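Local coordinates for uncharacterized protein (Pseudomonas aeruginosa PAO1, PDB 4R1D), which binds the type VI secretion lipase effector Tle4 and, as its cognate immunity protein, probably protects the bacterium from its own toxin, at residues F11-I16 with P145-D150. Sequence-based numbering, arbitrary orientation.
Sequences FGRFLI and PGFCID
Gly12 and Cys148 form a single antiparallel, hydrogen-bonded bridge, both bonds being made by backbone atoms. Gly12 N gives its hydrogen to Cys148 O at 3.0 Å in a bent bond. The return bond, Cys148 N to Gly12 O at 2.9 Å, is nearly straight (172°), yet its donor stands above the carbonyl plane. Gly12 sits at the tip of a type II' turn from Phe11 to Phe14, which joins strands 7-11 and 14-18 in a beta hairpin.

Packing centres on Phe147, whose ring has Gly12 CA over one face, 3.5 Å from the centroid and 21° off the normal: a CH-pi contact. Placing CG anti to the backbone N (chi1 -174°) helps bring the ring's face, not its edge, to Gly12 CA. The Phe147 side chain also touches Tyr28 of strand 23-30.

Arg13 supplies the charged side chain of the contact. Its guanidinium lays one face over the peptide link between Gly146 and Phe147, with Gly146 C 3.7 Å from Arg13 CZ. Water 1, in the guanidinium plane, accepts from Arg13 NH1 at 3.1 Å and from Gly146 N at 2.9 Å. Arg13 NH1 is also hydrogen-bonded to Gly156 O.

The hairpin of the N-terminal family region thus meets strand 146-149, at the edge of its own short sheet, around a buried arginine whose three guanidinium nitrogens are all hydrogen-bonded; the Glu162 carboxylate, salt-bridged to Arg13 NE, probably balances its charge.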
loop_
_atom_site.group_PDB
_atom_site.type_symbol
_atom_site.label_atom_id
_atom_site.label_comp_id
_atom_site.label_asym_id
_atom_site.label_seq_id
_atom_site.Cartn_x
_atom_site.Cartn_y
_atom_site.Cartn_z
ATOM N N PHE B 11 -25.076 2.824 13.627
ATOM C CA PHE B 11 -23.641 2.913 13.374
ATOM C C PHE B 11 -23.182 4.308 13.807
ATOM O O PHE B 11 -23.663 5.314 13.286
ATOM C CB PHE B 11 -23.323 2.685 11.891
ATOM C CG PHE B 11 -23.739 1.332 11.371
ATOM C CD1 PHE B 11 -23.240 0.163 11.938
ATOM C CD2 PHE B 11 -24.608 1.233 10.294
ATOM C CE1 PHE B 11 -23.622 -1.086 11.449
ATOM C CE2 PHE B 11 -24.996 -0.008 9.795
ATOM C CZ PHE B 11 -24.499 -1.169 10.373
ATOM N N GLY B 12 -22.296 4.376 14.788
ATOM C CA GLY B 12 -21.827 5.673 15.257
ATOM C C GLY B 12 -23.003 6.508 15.733
ATOM O O GLY B 12 -23.781 6.051 16.579
ATOM N N ARG B 13 -23.153 7.715 15.182
ATOM C CA ARG B 13 -24.241 8.611 15.587
ATOM C C ARG B 13 -25.484 8.411 14.740
ATOM O O ARG B 13 -26.489 9.096 14.944
ATOM C CB ARG B 13 -23.809 10.088 15.479
ATOM C CG ARG B 13 -22.522 10.436 16.219
ATOM C CD ARG B 13 -22.724 10.644 17.722
ATOM N NE ARG B 13 -21.454 10.635 18.456
ATOM C CZ ARG B 13 -21.333 10.901 19.756
ATOM N NH1 ARG B 13 -22.409 11.228 20.468
ATOM N NH2 ARG B 13 -20.144 10.849 20.346
ATOM N N PHE B 14 -25.426 7.472 13.800
ATOM C CA PHE B 14 -26.446 7.384 12.757
ATOM C C PHE B 14 -27.265 6.098 12.758
ATOM O O PHE B 14 -26.890 5.110 13.380
ATOM C CB PHE B 14 -25.807 7.621 11.377
ATOM C CG PHE B 14 -25.387 9.052 11.162
ATOM C CD1 PHE B 14 -26.191 9.922 10.436
ATOM C CD2 PHE B 14 -24.221 9.536 11.735
ATOM C CE1 PHE B 14 -25.829 11.241 10.267
ATOM C CE2 PHE B 14 -23.852 10.866 11.570
ATOM C CZ PHE B 14 -24.656 11.714 10.837
ATOM N N LEU B 15 -28.387 6.139 12.047
ATOM C CA LEU B 15 -29.199 4.954 11.763
ATOM C C LEU B 15 -29.293 4.762 10.251
ATOM O O LEU B 15 -29.235 5.731 9.494
ATOM C CB LEU B 15 -30.627 5.142 12.302
ATOM C CG LEU B 15 -30.816 5.450 13.785
ATOM C CD1 LEU B 15 -32.293 5.736 14.060
ATOM C CD2 LEU B 15 -30.325 4.299 14.637
ATOM N N ILE B 16 -29.466 3.515 9.823
ATOM C CA ILE B 16 -29.683 3.199 8.424
ATOM C C ILE B 16 -30.451 1.886 8.355
ATOM O O ILE B 16 -30.281 1.028 9.217
ATOM C CB ILE B 16 -28.343 3.058 7.657
ATOM C CG1 ILE B 16 -28.589 3.047 6.148
ATOM C CG2 ILE B 16 -27.583 1.803 8.107
ATOM C CD1 ILE B 16 -27.295 3.063 5.314
ATOM N N PRO B 145 -27.616 10.060 24.124
ATOM C CA PRO B 145 -26.609 10.477 23.135
ATOM C C PRO B 145 -25.378 9.584 23.209
ATOM O O PRO B 145 -25.008 9.131 24.296
ATOM C CB PRO B 145 -26.234 11.893 23.588
ATOM C CG PRO B 145 -27.420 12.373 24.378
ATOM C CD PRO B 145 -27.969 11.150 25.056
ATOM N N GLY B 146 -24.741 9.334 22.070
ATOM C CA GLY B 146 -23.515 8.553 22.077
ATOM C C GLY B 146 -23.195 7.902 20.747
ATOM O O GLY B 146 -24.017 7.915 19.831
ATOM N N PHE B 147 -22.003 7.311 20.673
ATOM C CA PHE B 147 -21.468 6.720 19.454
ATOM C C PHE B 147 -21.573 5.192 19.528
ATOM O O PHE B 147 -20.892 4.554 20.325
ATOM C CB PHE B 147 -20.009 7.167 19.310
ATOM C CG PHE B 147 -19.359 6.747 18.019
ATOM C CD1 PHE B 147 -19.467 7.533 16.881
ATOM C CD2 PHE B 147 -18.623 5.581 17.952
ATOM C CE1 PHE B 147 -18.855 7.146 15.696
ATOM C CE2 PHE B 147 -18.019 5.194 16.776
ATOM C CZ PHE B 147 -18.135 5.972 15.649
ATOM N N CYS B 148 -22.442 4.610 18.710
ATOM C CA CYS B 148 -22.697 3.177 18.770
ATOM C C CYS B 148 -21.608 2.373 18.089
ATOM O O CYS B 148 -21.190 2.704 16.989
ATOM C CB CYS B 148 -24.044 2.834 18.142
ATOM S SG CYS B 148 -25.484 3.299 19.168
ATOM N N ILE B 149 -21.173 1.314 18.762
ATOM C CA ILE B 149 -20.245 0.344 18.191
ATOM C C ILE B 149 -20.839 -1.051 18.441
ATOM O O ILE B 149 -21.986 -1.160 18.888
ATOM C CB ILE B 149 -18.846 0.486 18.825
ATOM C CG1 ILE B 149 -18.887 0.143 20.317
ATOM C CG2 ILE B 149 -18.321 1.924 18.633
ATOM C CD1 ILE B 149 -17.529 0.128 20.990
ATOM N N ASP B 150 -20.083 -2.113 18.161
ATOM C CA ASP B 150 -20.572 -3.463 18.431
ATOM C C ASP B 150 -20.947 -3.604 19.901
ATOM O O ASP B 150 -20.112 -3.379 20.772
ATOM C CB ASP B 150 -19.498 -4.508 18.137
ATOM C CG ASP B 150 -18.920 -4.372 16.760
ATOM O OD1 ASP B 150 -19.469 -4.979 15.817
ATOM O OD2 ASP B 150 -17.922 -3.651 16.621
HETATM O O HOH W 1 -25.489 11.047 19.885
#